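Side-chain contacts in MxaA (Stigmatella aurantiaca, PDB 4W4T), which takes part in myxalamid biosynthesis, its terminal reductase domain, the part described here, probably using NADPH to release the carrier-bound chain as a primary alcohol: residues L185-T190 with W223-L228; S192-G197 with E206-P211. All blocks are in the same frame, centred on the assembly; numbering follows the deposited sequence.

Contact 1 (L185-T190 with W223-L228); sequences LHYVST and WVAEKL
In the Rossmann fold of this reductase domain, Y187 and S189, at the C-terminal end of strand 185-188, meet A225 and E226 on helix 217-234, the helix that carries the NADPH-binding residues Y218 and K222. One hydrogen bond links residues 185-190 to residues 223-228: S189 OG donates to E226 OE1 at 2.8 Å. The lone pair used is the anti one, on the side of OE1 away from the other carboxylate oxygen. The glutamate gets there with CG roughly anti to the backbone N (chi1 -151°) and an extended chain, which carries its carboxylate from the flank of the helix across to the strand end. OE2 forms salt bridges with R243 and R230, so both oxygens of this buried carboxylate have partners, and the two arginines would be expected to favour its charged form.

Beside this polar link lies the Y187 ring. Its OH comes 3.2 Å from A225 CB, a close approach of the phenol oxygen to the helix. CE2 lies 4.1 Å from both E226 CA and E226 CG, so this corner of the ring meets the start of the glutamate side chain obliquely, and the ring and carboxylate planes stand 79° apart. S189 N sits 4.0 Å above one face of the Y187 ring, offset toward the rim. K222 NZ is hydrogen-bonded to V188 O and weakly to Y187 OH, which places this packing next to a residue of the cofactor site. Strand 185-188, helix 217-234 and strand 239-248, which pairs in parallel with the first strand, form a beta-alpha-beta crossover. Such a crossover, with Y218 and K222 in a YxxxK sequence on its helix, is typical of the short-chain dehydrogenase/reductase fold.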
ATOM      1  N   LEU A 185      -7.337   6.062 -35.109  1.00 14.69           N
ATOM      2  CA  LEU A 185      -7.150   5.712 -33.719  1.00 13.34           C
ATOM      3  C   LEU A 185      -8.050   6.542 -32.814  1.00 14.02           C
ATOM      4  O   LEU A 185      -7.980   7.765 -32.813  1.00 16.93           O
ATOM      5  CB  LEU A 185      -5.696   5.912 -33.321  1.00 12.80           C
ATOM      6  CG  LEU A 185      -5.479   5.860 -31.808  1.00 13.07           C
ATOM      7  CD1 LEU A 185      -5.717   4.448 -31.281  1.00 13.28           C
ATOM      8  CD2 LEU A 185      -4.094   6.359 -31.470  1.00 14.64           C
ATOM      9  N   HIS A 186      -8.908   5.875 -32.065  1.00 12.63           N
ATOM     10  CA  HIS A 186      -9.727   6.572 -31.080  1.00 14.00           C
ATOM     11  C   HIS A 186      -9.115   6.284 -29.726  1.00 12.42           C
ATOM     12  O   HIS A 186      -9.212   5.172 -29.205  1.00 11.52           O
ATOM     13  CB  HIS A 186     -11.179   6.135 -31.201  1.00 14.69           C
ATOM     14  CG  HIS A 186     -11.677   6.235 -32.606  1.00 16.23           C
ATOM     15  ND1 HIS A 186     -11.890   7.448 -33.220  1.00 18.36           N
ATOM     16  CD2 HIS A 186     -11.900   5.291 -33.551  1.00 15.27           C
ATOM     17  CE1 HIS A 186     -12.255   7.246 -34.473  1.00 19.94           C
ATOM     18  NE2 HIS A 186     -12.277   5.944 -34.696  1.00 15.50           N
ATOM     19  N   TYR A 187      -8.422   7.286 -29.194  1.00 11.60           N
ATOM     20  CA  TYR A 187      -7.574   7.069 -28.024  1.00 12.67           C
ATOM     21  C   TYR A 187      -8.269   7.502 -26.738  1.00 12.84           C
ATOM     22  O   TYR A 187      -8.662   8.656 -26.599  1.00 13.70           O
ATOM     23  CB  TYR A 187      -6.244   7.816 -28.189  1.00 12.64           C
ATOM     24  CG  TYR A 187      -5.410   7.738 -26.940  1.00 13.64           C
ATOM     25  CD1 TYR A 187      -5.040   6.504 -26.417  1.00 12.25           C
ATOM     26  CD2 TYR A 187      -5.028   8.881 -26.264  1.00 12.35           C
ATOM     27  CE1 TYR A 187      -4.294   6.412 -25.254  1.00 13.53           C
ATOM     28  CE2 TYR A 187      -4.273   8.803 -25.096  1.00 12.93           C
ATOM     29  CZ  TYR A 187      -3.915   7.563 -24.600  1.00 13.17           C
ATOM     30  OH  TYR A 187      -3.185   7.470 -23.433  1.00 13.68           O
ATOM     31  N   VAL A 188      -8.419   6.570 -25.802  1.00 12.63           N
ATOM     32  CA  VAL A 188      -8.988   6.899 -24.500  1.00 12.20           C
ATOM     33  C   VAL A 188      -7.886   7.347 -23.546  1.00 14.08           C
ATOM     34  O   VAL A 188      -7.099   6.541 -23.025  1.00 13.75           O
ATOM     35  CB  VAL A 188      -9.782   5.733 -23.915  1.00 14.34           C
ATOM     36  CG1 VAL A 188     -10.478   6.179 -22.619  1.00 11.15           C
ATOM     37  CG2 VAL A 188     -10.836   5.257 -24.953  1.00 11.86           C
ATOM     38  N   SER A 189      -7.832   8.657 -23.317  1.00 14.12           N
ATOM     39  CA  SER A 189      -6.857   9.255 -22.410  1.00 12.61           C
ATOM     40  C   SER A 189      -7.448   9.403 -21.011  1.00 13.92           C
ATOM     41  O   SER A 189      -7.948   8.433 -20.441  1.00 14.16           O
ATOM     42  CB  SER A 189      -6.399  10.617 -22.935  1.00 12.26           C
ATOM     43  OG  SER A 189      -5.424  11.191 -22.081  1.00 13.79           O
ATOM     44  N   THR A 190      -7.396  10.612 -20.456  1.00 13.14           N
ATOM     45  CA  THR A 190      -7.973  10.841 -19.132  1.00 13.39           C
ATOM     46  C   THR A 190      -7.872  12.317 -18.790  1.00 14.00           C
ATOM     47  O   THR A 190      -6.946  12.982 -19.229  1.00 11.63           O
ATOM     48  CB  THR A 190      -7.263  10.010 -18.038  1.00 16.62           C
ATOM     49  OG1 THR A 190      -7.746  10.385 -16.749  1.00 14.13           O
ATOM     50  CG2 THR A 190      -5.754  10.237 -18.073  1.00 14.23           C
ATOM     51  N   TRP A 223      -0.014  11.397 -19.490  1.00 11.44           N
ATOM     52  CA  TRP A 223       0.442  12.617 -20.146  1.00 12.98           C
ATOM     53  C   TRP A 223       1.399  12.258 -21.294  1.00 13.78           C
ATOM     54  O   TRP A 223       1.258  12.731 -22.422  1.00 14.35           O
ATOM     55  CB  TRP A 223       1.133  13.529 -19.136  1.00 14.08           C
ATOM     56  CG  TRP A 223       1.656  14.815 -19.684  1.00 16.05           C
ATOM     57  CD1 TRP A 223       1.018  16.024 -19.699  1.00 19.34           C
ATOM     58  CD2 TRP A 223       2.948  15.035 -20.267  1.00 18.40           C
ATOM     59  NE1 TRP A 223       1.832  16.983 -20.269  1.00 18.86           N
ATOM     60  CE2 TRP A 223       3.022  16.401 -20.620  1.00 21.01           C
ATOM     61  CE3 TRP A 223       4.049  14.209 -20.526  1.00 17.96           C
ATOM     62  CZ2 TRP A 223       4.153  16.957 -21.224  1.00 26.19           C
ATOM     63  CZ3 TRP A 223       5.177  14.764 -21.116  1.00 19.22           C
ATOM     64  CH2 TRP A 223       5.215  16.125 -21.465  1.00 21.20           C
ATOM     65  N   VAL A 224       2.380  11.421 -20.995  1.00 12.18           N
ATOM     66  CA  VAL A 224       3.327  11.001 -22.018  1.00 13.15           C
ATOM     67  C   VAL A 224       2.607  10.288 -23.179  1.00 13.35           C
ATOM     68  O   VAL A 224       2.870  10.567 -24.361  1.00 12.29           O
ATOM     69  CB  VAL A 224       4.409  10.085 -21.406  1.00 14.15           C
ATOM     70  CG1 VAL A 224       5.343   9.561 -22.473  1.00 12.75           C
ATOM     71  CG2 VAL A 224       5.193  10.855 -20.354  1.00 15.31           C
ATOM     72  N   ALA A 225       1.711   9.359 -22.849  1.00 11.99           N
ATOM     73  CA  ALA A 225       0.957   8.647 -23.882  1.00 12.67           C
ATOM     74  C   ALA A 225       0.207   9.620 -24.796  1.00 13.23           C
ATOM     75  O   ALA A 225       0.245   9.486 -26.028  1.00 12.76           O
ATOM     76  CB  ALA A 225      -0.015   7.657 -23.251  1.00 11.54           C
ATOM     77  N   GLU A 226      -0.453  10.614 -24.207  1.00 12.35           N
ATOM     78  CA  GLU A 226      -1.224  11.535 -25.040  1.00 13.85           C
ATOM     79  C   GLU A 226      -0.303  12.386 -25.906  1.00 12.76           C
ATOM     80  O   GLU A 226      -0.653  12.701 -27.040  1.00 13.20           O
ATOM     81  CB  GLU A 226      -2.137  12.427 -24.186  1.00 12.47           C
ATOM     82  CG  GLU A 226      -3.407  12.851 -24.934  1.00 11.93           C
ATOM     83  CD  GLU A 226      -4.156  13.940 -24.201  1.00 11.95           C
ATOM     84  OE1 GLU A 226      -5.025  13.606 -23.376  1.00 13.49           O
ATOM     85  OE2 GLU A 226      -3.858  15.123 -24.447  1.00 14.58           O
ATOM     86  N   LYS A 227       0.875  12.738 -25.396  1.00 14.30           N
ATOM     87  CA  LYS A 227       1.879  13.429 -26.225  1.00 14.72           C
ATOM     88  C   LYS A 227       2.253  12.602 -27.457  1.00 14.83           C
ATOM     89  O   LYS A 227       2.350  13.136 -28.568  1.00 14.26           O
ATOM     90  CB  LYS A 227       3.136  13.747 -25.416  1.00 18.03           C
ATOM     91  CG  LYS A 227       2.913  14.761 -24.301  1.00 19.30           C
ATOM     92  CD  LYS A 227       2.748  16.161 -24.852  1.00 22.64           C
ATOM     93  CE  LYS A 227       4.094  16.811 -25.100  1.00 28.33           C
ATOM     94  NZ  LYS A 227       3.898  18.213 -25.581  1.00 33.67           N
ATOM     95  N   LEU A 228       2.443  11.301 -27.265  1.00 13.42           N
ATOM     96  CA  LEU A 228       2.793  10.414 -28.377  1.00 13.50           C
ATOM     97  C   LEU A 228       1.687  10.410 -29.417  1.00 15.28           C
ATOM     98  O   LEU A 228       1.952  10.484 -30.617  1.00 14.35           O
ATOM     99  CB  LEU A 228       3.051   8.993 -27.890  1.00 13.51           C
ATOM    100  CG  LEU A 228       4.331   8.789 -27.081  1.00 13.97           C
ATOM    101  CD1 LEU A 228       4.442   7.336 -26.648  1.00 16.34           C
ATOM    102  CD2 LEU A 228       5.555   9.193 -27.893  1.00 14.65           C
TER

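Contact 2 (S192-G197 with E206-P211)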
ATOM      1  N   SER A 192      -6.946  13.243 -16.142  1.00 14.49           N
ATOM      2  CA  SER A 192      -5.769  13.312 -15.262  1.00 16.55           C
ATOM      3  C   SER A 192      -4.470  13.690 -15.981  1.00 14.97           C
ATOM      4  O   SER A 192      -3.417  13.810 -15.336  1.00 15.38           O
ATOM      5  CB  SER A 192      -5.585  11.990 -14.524  1.00 15.82           C
ATOM      6  OG  SER A 192      -6.661  11.805 -13.633  1.00 20.26           O
ATOM      7  N   VAL A 193      -4.513  13.896 -17.298  1.00 13.13           N
ATOM      8  CA  VAL A 193      -3.354  14.484 -17.966  1.00 13.07           C
ATOM      9  C   VAL A 193      -3.256  15.992 -17.684  1.00 15.93           C
ATOM     10  O   VAL A 193      -2.266  16.634 -18.059  1.00 15.58           O
ATOM     11  CB  VAL A 193      -3.372  14.260 -19.502  1.00 12.96           C
ATOM     12  CG1 VAL A 193      -3.521  12.789 -19.812  1.00 12.21           C
ATOM     13  CG2 VAL A 193      -4.477  15.090 -20.182  1.00 14.23           C
ATOM     14  N   LEU A 194      -4.282  16.533 -17.028  1.00 13.46           N
ATOM     15  CA  LEU A 194      -4.377  17.968 -16.709  1.00 15.61           C
ATOM     16  C   LEU A 194      -3.970  18.289 -15.266  1.00 17.98           C
ATOM     17  O   LEU A 194      -4.180  17.478 -14.357  1.00 19.44           O
ATOM     18  CB  LEU A 194      -5.811  18.469 -16.938  1.00 15.61           C
ATOM     19  CG  LEU A 194      -6.444  18.240 -18.310  1.00 16.51           C
ATOM     20  CD1 LEU A 194      -7.936  18.642 -18.281  1.00 17.03           C
ATOM     21  CD2 LEU A 194      -5.699  19.010 -19.391  1.00 17.10           C
ATOM     22  N   PRO A 195      -3.409  19.487 -15.044  1.00 19.82           N
ATOM     23  CA  PRO A 195      -3.061  19.893 -13.673  1.00 18.90           C
ATOM     24  C   PRO A 195      -4.297  20.059 -12.796  1.00 19.36           C
ATOM     25  O   PRO A 195      -5.355  20.456 -13.295  1.00 16.81           O
ATOM     26  CB  PRO A 195      -2.362  21.241 -13.868  1.00 23.33           C
ATOM     27  CG  PRO A 195      -2.938  21.784 -15.142  1.00 22.43           C
ATOM     28  CD  PRO A 195      -3.161  20.564 -16.024  1.00 20.82           C
ATOM     29  N   LEU A 196      -4.149  19.753 -11.508  1.00 18.24           N
ATOM     30  CA  LEU A 196      -5.211  19.892 -10.527  1.00 19.07           C
ATOM     31  C   LEU A 196      -5.156  21.265  -9.889  1.00 22.57           C
ATOM     32  O   LEU A 196      -4.108  21.903  -9.894  1.00 22.79           O
ATOM     33  CB  LEU A 196      -5.072  18.835  -9.435  1.00 23.46           C
ATOM     34  CG  LEU A 196      -4.893  17.381  -9.867  1.00 23.10           C
ATOM     35  CD1 LEU A 196      -4.529  16.546  -8.647  1.00 23.83           C
ATOM     36  CD2 LEU A 196      -6.171  16.876 -10.519  1.00 23.95           C
ATOM     37  N   GLY A 197      -6.267  21.711  -9.313  1.00 21.60           N
ATOM     38  CA  GLY A 197      -6.239  22.915  -8.505  1.00 23.20           C
ATOM     39  C   GLY A 197      -6.570  24.217  -9.223  1.00 25.25           C
ATOM     40  O   GLY A 197      -6.621  25.274  -8.592  1.00 23.87           O
ATOM     41  N   GLU A 206      -7.450  23.446 -25.115  1.00 24.73           N
ATOM     42  CA  GLU A 206      -6.271  24.019 -24.490  1.00 26.50           C
ATOM     43  C   GLU A 206      -5.097  23.062 -24.614  1.00 26.68           C
ATOM     44  O   GLU A 206      -5.220  21.884 -24.260  1.00 24.35           O
ATOM     45  CB  GLU A 206      -6.538  24.346 -23.025  1.00 24.70           C
ATOM     46  CG  GLU A 206      -5.409  25.111 -22.360  1.00 28.71           C
ATOM     47  CD  GLU A 206      -5.212  26.495 -22.959  1.00 34.95           C
ATOM     48  OE1 GLU A 206      -6.202  27.075 -23.468  1.00 36.02           O
ATOM     49  OE2 GLU A 206      -4.071  27.002 -22.921  1.00 35.21           O
ATOM     50  N   PRO A 207      -3.957  23.560 -25.122  1.00 25.60           N
ATOM     51  CA  PRO A 207      -2.731  22.764 -25.241  1.00 26.74           C
ATOM     52  C   PRO A 207      -2.291  22.196 -23.896  1.00 25.32           C
ATOM     53  O   PRO A 207      -2.559  22.805 -22.848  1.00 23.00           O
ATOM     54  CB  PRO A 207      -1.704  23.775 -25.763  1.00 27.20           C
ATOM     55  CG  PRO A 207      -2.512  24.810 -26.451  1.00 29.88           C
ATOM     56  CD  PRO A 207      -3.783  24.919 -25.666  1.00 29.02           C
ATOM     57  N   LEU A 208      -1.640  21.036 -23.919  1.00 22.99           N
ATOM     58  CA  LEU A 208      -1.091  20.457 -22.706  1.00 22.94           C
ATOM     59  C   LEU A 208       0.040  21.313 -22.182  1.00 25.99           C
ATOM     60  O   LEU A 208       0.869  21.797 -22.957  1.00 24.01           O
ATOM     61  CB  LEU A 208      -0.572  19.037 -22.946  1.00 23.01           C
ATOM     62  CG  LEU A 208      -1.584  17.913 -23.144  1.00 21.48           C
ATOM     63  CD1 LEU A 208      -0.837  16.650 -23.547  1.00 18.94           C
ATOM     64  CD2 LEU A 208      -2.381  17.691 -21.876  1.00 21.01           C
ATOM     65  N   GLU A 209       0.070  21.485 -20.866  1.00 24.51           N
ATOM     66  CA  GLU A 209       1.196  22.117 -20.194  1.00 27.28           C
ATOM     67  C   GLU A 209       2.359  21.159 -20.066  1.00 25.52           C
ATOM     68  O   GLU A 209       2.280  19.998 -20.476  1.00 23.64           O
ATOM     69  CB  GLU A 209       0.794  22.607 -18.802  1.00 28.01           C
ATOM     70  CG  GLU A 209      -0.165  23.766 -18.800  1.00 31.81           C
ATOM     71  CD  GLU A 209      -0.558  24.172 -17.393  1.00 26.29           C
ATOM     72  OE1 GLU A 209       0.173  23.823 -16.442  1.00 32.80           O
ATOM     73  OE2 GLU A 209      -1.613  24.814 -17.239  1.00 35.97           O
ATOM     74  N   GLY A 210       3.441  21.646 -19.471  1.00 27.11           N
ATOM     75  CA  GLY A 210       4.618  20.828 -19.256  1.00 27.79           C
ATOM     76  C   GLY A 210       4.395  19.750 -18.210  1.00 29.30           C
ATOM     77  O   GLY A 210       3.418  19.795 -17.452  1.00 28.49           O
ATOM     78  N   PRO A 211       5.315  18.780 -18.148  1.00 26.38           N
ATOM     79  CA  PRO A 211       5.152  17.580 -17.327  1.00 26.56           C
ATOM     80  C   PRO A 211       5.230  17.842 -15.823  1.00 29.02           C
ATOM     81  O   PRO A 211       4.701  17.038 -15.055  1.00 28.31           O
ATOM     82  CB  PRO A 211       6.309  16.688 -17.786  1.00 25.23           C
ATOM     83  CG  PRO A 211       7.331  17.623 -18.291  1.00 28.84           C
ATOM     84  CD  PRO A 211       6.562  18.742 -18.932  1.00 28.22           C
TER
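L208 reaches back to V193 and L194 within the long loop that joins strand 185-188 to helix 217-234 in the Rossmann fold, so this excursion of a beta-alpha-beta crossover folds against itself. From CB the leucine chain turns with CG anti to the carbonyl carbon (chi1 -73°), which swings its branched end toward the short 3-10 turn containing V193. At CG the two methyls part company. CD1 leads to the helix, against the carboxylate of E226. CD2 faces the first half of the loop and does the touching there: it lies 3.7 Å from V193 CG2, 4.0 Å from the carbonyl oxygen V193 O and, more loosely, 4.4 Å from L194 CD2. The valine and leucine side chains cross at about a right angle, so they meet at one methyl each and not along their lengths. V193 CG2 occupies the crowded position between its own backbone N and carbonyl carbon, and from there it projects into the cluster. R243, from strand 239-248, borders V193, L194 and L208 alike and brings a charged side chain to the margin of this small apolar group.

A second meeting, between P195 and E209, lies further along both segments. E209 extends its chain to P195, which its carboxylate meets, the side chains again crossing at roughly a right angle, and is gripped at its polar end by a salt bridge from OE2 to R198 NH1. Since R198 directly follows the 192-197 segment, this charge pair ties the two limbs of the loop together beside the proline. P195 CG stands above the carboxylate plane but displaced beyond its oxygen end, 3.9 Å from both E209 OE1 and E209 OE2.

Contact 2 is nested along the chain within the loop that contact 1 closes, and their centres are 13 Å apart. E226 is the main bridge: its OE1, engaged in contact 1, packs 3.6 Å from V193 CG2, while its OE2 lies 3.5 Å from L208 CD1. In addition, W223 NE1 probably forms a hydrogen bond with E209 O, at 3.1 Å, linking the returning limb of the loop to the helix. Both contacts border the NADPH site, which is empty of cofactor in this chain: the side chain of K222 is about 3 Å from that of Y187 and about 4 Å from that of V193, nearest atoms in each case.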